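Local coordinates for putative lipoprotein (Parabacteroides distasonis ATCC 8503, PDB 3JX8) that is of unproven function but is probably a lipoprotein with an adhesin-like head domain that may bind lipid, at residues S162-S167 / S181-G186; C202-S207 / G226-K231. One frame throughout, in Å; residues are numbered along the deposited sequence.

Contact 1: residues S162-S167 / S181-G186; sequences SCSLAS and SFNVAG
Two successive rungs of a parallel beta-helix meet here, with strands 162-166 and 181-185 in register from Ser162 beside Ser181 to Ala166 beside Ala185; the axes lie 4.7 Å apart and are nearly parallel. The ladder is the parallel kind: the N-H and C=O of Cys163 bond Ser181 O and Asn183 N, those of Leu165 bond Asn183 O and Ala185 N, and Ser167 N reaches Ala185 O at 3.0 Å just past the strand end. On the face carrying Ser162, Ser164, Ser181 and Asn183, the Asn183 amide runs alongside the ladder. With CG anti to its own carbonyl carbon (chi1 -53°), ND2 donates to Cys163 O in a long bond of 3.3 Å and to Ser181 OG at 3.2 Å. Asn183 N already holds Cys163 O at 2.7 Å and comes nearly end-on, while ND2 stands 51° above that carbonyl plane, off the lone pairs. Two acceptors thus fix the NH2 end, while OD1 takes a hydrogen bond from Asn203 ND2 on the next rung. On the buried face, Cys163 CB approaches the Phe182 ring at its edge, 4.0 Å from CD1. Cys163 SG is 5.1 Å from the ring centroid and 89° off the normal, a sulfur-aromatic contact at the ring edge and not over its face. Farther along, Leu165 CB lies 4.3 Å from Val184 CG2. In-register parallel rungs, with asparagine amides bonding from one rung to the next, fit the right-handed parallel beta-helix of the pectate-lyase-like clan.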
loop_
_atom_site.group_PDB
_atom_site.type_symbol
_atom_site.label_atom_id
_atom_site.label_comp_id
_atom_site.label_asym_id
_atom_site.label_seq_id
_atom_site.Cartn_x
_atom_site.Cartn_y
_atom_site.Cartn_z
ATOM N N SER A 162 -6.689 7.463 -13.074
ATOM C CA SER A 162 -5.990 7.318 -11.818
ATOM C C SER A 162 -5.680 5.859 -11.540
ATOM O O SER A 162 -6.588 5.025 -11.550
ATOM C CB SER A 162 -6.861 7.886 -10.714
ATOM O OG SER A 162 -6.311 7.547 -9.477
ATOM N N CYS A 163 -4.411 5.544 -11.284
ATOM C CA CYS A 163 -4.010 4.181 -10.895
ATOM C C CYS A 163 -3.225 4.159 -9.609
ATOM O O CYS A 163 -2.194 4.859 -9.500
ATOM C CB CYS A 163 -3.127 3.548 -11.970
ATOM S SG CYS A 163 -3.847 3.546 -13.591
ATOM N N SER A 164 -3.669 3.317 -8.672
ATOM C CA SER A 164 -2.986 3.079 -7.415
ATOM C C SER A 164 -2.764 1.587 -7.236
ATOM O O SER A 164 -3.706 0.780 -7.301
ATOM C CB SER A 164 -3.808 3.591 -6.268
ATOM O OG SER A 164 -4.126 4.937 -6.495
ATOM N N LEU A 165 -1.517 1.240 -6.972
ATOM C CA LEU A 165 -1.057 -0.127 -6.843
ATOM C C LEU A 165 -0.424 -0.287 -5.468
ATOM O O LEU A 165 0.514 0.448 -5.125
ATOM C CB LEU A 165 -0.014 -0.385 -7.937
ATOM C CG LEU A 165 0.828 -1.654 -7.915
ATOM C CD1 LEU A 165 -0.003 -2.885 -7.667
ATOM C CD2 LEU A 165 1.570 -1.732 -9.265
ATOM N N ALA A 166 -0.966 -1.184 -4.644
ATOM C CA ALA A 166 -0.315 -1.582 -3.385
ATOM C C ALA A 166 0.242 -2.966 -3.629
ATOM O O ALA A 166 -0.398 -3.808 -4.282
ATOM C CB ALA A 166 -1.295 -1.578 -2.182
ATOM N N SER A 167 1.433 -3.208 -3.099
ATOM C CA SER A 167 2.091 -4.506 -3.168
ATOM C C SER A 167 2.827 -4.720 -4.484
ATOM O O SER A 167 3.346 -3.764 -5.058
ATOM C CB SER A 167 1.135 -5.665 -2.821
ATOM O OG SER A 167 1.862 -6.785 -2.313
ATOM N N SER A 181 -2.823 10.201 -12.887
ATOM C CA SER A 181 -2.208 10.065 -11.597
ATOM C C SER A 181 -1.799 8.579 -11.396
ATOM O O SER A 181 -2.642 7.684 -11.488
ATOM C CB SER A 181 -3.185 10.559 -10.564
ATOM O OG SER A 181 -2.749 10.117 -9.309
ATOM N N PHE A 182 -0.505 8.325 -11.195
ATOM C CA PHE A 182 0.053 6.986 -11.013
ATOM C C PHE A 182 0.738 6.826 -9.665
ATOM O O PHE A 182 1.684 7.568 -9.336
ATOM C CB PHE A 182 1.074 6.703 -12.098
ATOM C CG PHE A 182 0.513 6.728 -13.476
ATOM C CD1 PHE A 182 -0.589 5.966 -13.807
ATOM C CD2 PHE A 182 1.111 7.477 -14.471
ATOM C CE1 PHE A 182 -1.105 5.986 -15.104
ATOM C CE2 PHE A 182 0.601 7.481 -15.774
ATOM C CZ PHE A 182 -0.513 6.726 -16.083
ATOM N N ASN A 183 0.290 5.846 -8.890
ATOM C CA ASN A 183 0.736 5.675 -7.517
ATOM C C ASN A 183 1.112 4.232 -7.255
ATOM O O ASN A 183 0.333 3.323 -7.550
ATOM C CB ASN A 183 -0.361 6.080 -6.573
ATOM C CG ASN A 183 -0.868 7.443 -6.858
ATOM O OD1 ASN A 183 -0.279 8.435 -6.434
ATOM N ND2 ASN A 183 -1.938 7.526 -7.645
ATOM N N VAL A 184 2.321 4.025 -6.757
ATOM C CA VAL A 184 2.777 2.714 -6.313
ATOM C C VAL A 184 3.239 2.748 -4.840
ATOM O O VAL A 184 4.091 3.570 -4.470
ATOM C CB VAL A 184 3.925 2.217 -7.193
ATOM C CG1 VAL A 184 4.430 0.873 -6.670
ATOM C CG2 VAL A 184 3.453 2.130 -8.632
ATOM N N ALA A 185 2.673 1.861 -4.008
ATOM C CA ALA A 185 3.120 1.673 -2.630
ATOM C C ALA A 185 3.515 0.213 -2.487
ATOM O O ALA A 185 2.688 -0.642 -2.139
ATOM C CB ALA A 185 2.017 2.044 -1.640
ATOM N N GLY A 186 4.779 -0.077 -2.725
ATOM C CA GLY A 186 5.276 -1.441 -2.705
ATOM C C GLY A 186 6.265 -1.664 -3.833
ATOM O O GLY A 186 6.820 -0.717 -4.373
#

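Contact 2: residues C202-S207 / G226-K231; sequences CNIASS and GEIHYK. With SO4 (sulfate ion), chain N.
Apolar packing between Cys202, Ile204 and Ile228 carries most of this contact, in which strands 202-205 and 227-231 face each other across the protein interior. Their axes stay 8.2 Å apart at closest and run at 156°, too far for a backbone ladder. Ile228 CD1 meets Cys202 CB at 3.8 Å, and Ile228 CG1 lies equally far from Ile204 CD1. Both isoleucines have CG1 anti to the carbonyl carbon and an extended second torsion (chi2 -174° in Ile204), which carries each CD1 inward toward the opposite strand. Ile204 CD1 also abuts the opposite backbone, 3.3 Å from Glu227 O, while its CG2 branch lies 4.2 Å from Gly226 CA. Around them, Ile210 joins Cys202 and Ile204, and Ala220 and Ile222 pack on Ile228.

The hydrogen bonding across the segments is confined to the end where the chains converge: Gly226 N donates to Ser206 O at 2.9 Å, somewhat bent (135° at the hydrogen).

A bound sulfate lies beyond that bond. Ser207 OG donates to sulfate O2 at 3.1 Å, and Ser148 OG of the second subunit also binds this ion, which probably comes from the crystallisation liquor. Opposed walls whose inward side chains meet across the interior are characteristic of the core of a parallel beta-helix; here the bond between Gly226 and Ser206 also ties the walls at one end.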
loop_
_atom_site.group_PDB
_atom_site.type_symbol
_atom_site.label_atom_id
_atom_site.label_comp_id
_atom_site.label_asym_id
_atom_site.label_seq_id
_atom_site.Cartn_x
_atom_site.Cartn_y
_atom_site.Cartn_z
ATOM N N CYS A 202 3.240 11.253 -10.600
ATOM C CA CYS A 202 3.765 9.925 -10.301
ATOM C C CYS A 202 4.296 9.896 -8.889
ATOM O O CYS A 202 5.138 10.715 -8.499
ATOM C CB CYS A 202 4.885 9.593 -11.249
ATOM S SG CYS A 202 4.353 9.383 -12.932
ATOM N N ASN A 203 3.783 8.971 -8.104
ATOM C CA ASN A 203 4.204 8.808 -6.722
ATOM C C ASN A 203 4.578 7.393 -6.456
ATOM O O ASN A 203 3.774 6.489 -6.736
ATOM C CB ASN A 203 3.080 9.168 -5.783
ATOM C CG ASN A 203 2.725 10.639 -5.843
ATOM O OD1 ASN A 203 3.480 11.482 -5.372
ATOM N ND2 ASN A 203 1.586 10.950 -6.428
ATOM N N ILE A 204 5.764 7.211 -5.863
ATOM C CA ILE A 204 6.262 5.903 -5.410
ATOM C C ILE A 204 6.678 5.919 -3.944
ATOM O O ILE A 204 7.433 6.787 -3.490
ATOM C CB ILE A 204 7.486 5.436 -6.222
ATOM C CG1 ILE A 204 7.145 5.364 -7.727
ATOM C CG2 ILE A 204 7.969 4.047 -5.729
ATOM C CD1 ILE A 204 8.253 4.775 -8.585
ATOM N N ALA A 205 6.176 4.930 -3.208
ATOM C CA ALA A 205 6.604 4.642 -1.865
ATOM C C ALA A 205 7.257 3.258 -1.887
ATOM O O ALA A 205 6.660 2.273 -2.258
ATOM C CB ALA A 205 5.429 4.713 -0.877
ATOM N N SER A 206 8.517 3.227 -1.487
ATOM C CA SER A 206 9.340 2.050 -1.407
ATOM C C SER A 206 10.013 1.730 -2.754
ATOM O O SER A 206 10.546 2.652 -3.367
ATOM C CB SER A 206 8.630 0.908 -0.642
ATOM O OG SER A 206 8.496 -0.275 -1.363
ATOM N N SER A 207 10.034 0.479 -3.199
ATOM C CA SER A 207 10.952 0.040 -4.270
ATOM C C SER A 207 10.318 -0.146 -5.646
ATOM O O SER A 207 10.975 -0.630 -6.566
ATOM C CB SER A 207 11.591 -1.280 -3.869
ATOM O OG SER A 207 10.572 -2.252 -3.642
ATOM N N GLY A 226 12.694 3.205 -5.279
ATOM C CA GLY A 226 12.028 3.100 -6.556
ATOM C C GLY A 226 12.485 4.024 -7.655
ATOM O O GLY A 226 13.368 4.879 -7.462
ATOM N N GLU A 227 11.878 3.841 -8.824
ATOM C CA GLU A 227 12.314 4.542 -10.037
ATOM C C GLU A 227 11.191 4.975 -10.934
ATOM O O GLU A 227 10.214 4.215 -11.127
ATOM C CB GLU A 227 13.220 3.637 -10.871
ATOM C CG GLU A 227 14.485 3.220 -10.138
ATOM C CD GLU A 227 15.404 2.322 -10.987
ATOM O OE1 GLU A 227 15.076 2.018 -12.124
ATOM O OE2 GLU A 227 16.448 1.884 -10.510
ATOM N N ILE A 228 11.338 6.191 -11.467
ATOM C CA ILE A 228 10.431 6.742 -12.463
ATOM C C ILE A 228 11.238 6.911 -13.765
ATOM O O ILE A 228 12.309 7.541 -13.790
ATOM C CB ILE A 228 9.798 8.067 -12.027
ATOM C CG1 ILE A 228 8.997 7.815 -10.744
ATOM C CG2 ILE A 228 8.931 8.681 -13.209
ATOM C CD1 ILE A 228 8.419 9.074 -10.037
ATOM N N HIS A 229 10.736 6.297 -14.823
ATOM C CA HIS A 229 11.307 6.423 -16.149
ATOM C C HIS A 229 10.285 7.195 -16.949
ATOM O O HIS A 229 9.100 6.815 -16.984
ATOM C CB HIS A 229 11.493 5.055 -16.806
ATOM C CG HIS A 229 11.971 4.001 -15.870
ATOM N ND1 HIS A 229 13.255 3.976 -15.378
ATOM C CD2 HIS A 229 11.328 2.947 -15.314
ATOM C CE1 HIS A 229 13.390 2.942 -14.567
ATOM N NE2 HIS A 229 12.235 2.297 -14.510
ATOM N N TYR A 230 10.706 8.263 -17.601
ATOM C CA TYR A 230 9.764 9.044 -18.368
ATOM C C TYR A 230 10.229 9.372 -19.770
ATOM O O TYR A 230 11.435 9.475 -20.052
ATOM C CB TYR A 230 9.378 10.323 -17.626
ATOM C CG TYR A 230 10.387 11.471 -17.655
ATOM C CD1 TYR A 230 11.490 11.477 -16.788
ATOM C CD2 TYR A 230 10.228 12.559 -18.516
ATOM C CE1 TYR A 230 12.393 12.527 -16.787
ATOM C CE2 TYR A 230 11.127 13.616 -18.511
ATOM C CZ TYR A 230 12.193 13.595 -17.644
ATOM O OH TYR A 230 13.088 14.607 -17.615
ATOM N N LYS A 231 9.235 9.560 -20.636
ATOM C CA LYS A 231 9.462 10.001 -21.997
ATOM C C LYS A 231 8.518 11.136 -22.286
ATOM O O LYS A 231 7.601 11.395 -21.512
ATOM C CB LYS A 231 9.231 8.861 -22.977
ATOM C CG LYS A 231 7.847 8.273 -22.937
ATOM C CD LYS A 231 7.679 7.153 -23.971
ATOM C CE LYS A 231 7.362 7.741 -25.337
ATOM N NZ LYS A 231 7.234 6.686 -26.379
HETATM S S SO4 N . 11.840 -2.269 0.270
HETATM O O1 SO4 N . 11.178 -0.962 0.528
HETATM O O2 SO4 N . 10.966 -3.012 -0.679
HETATM O O3 SO4 N . 13.148 -1.980 -0.350
HETATM O O4 SO4 N . 12.013 -2.992 1.516
#

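Overall arrangement
Contact 1 and contact 2 follow one another along the chain and along the solenoid, their centres about 10 Å apart. Contact 1 runs along one wall, rung to rung, whereas contact 2 spans the interior between two walls. Strands 180-185 and 200-205 are neighbours, so the ladder continues directly: Val184 O lies 2.8 Å from Ala205 N, and Phe182 O the same distance from Asn203 N. Within the core, Phe182 CD2 packs 4.1 Å from Cys202 SG. Both contacts touch the second subunit near their strand ends. Sulfate, probably from the crystallisation liquor, sits there too: Ser207 of contact 2 binds one, and the Ser167 side chain of contact 1 lies about 5 Å from a bound sulfate.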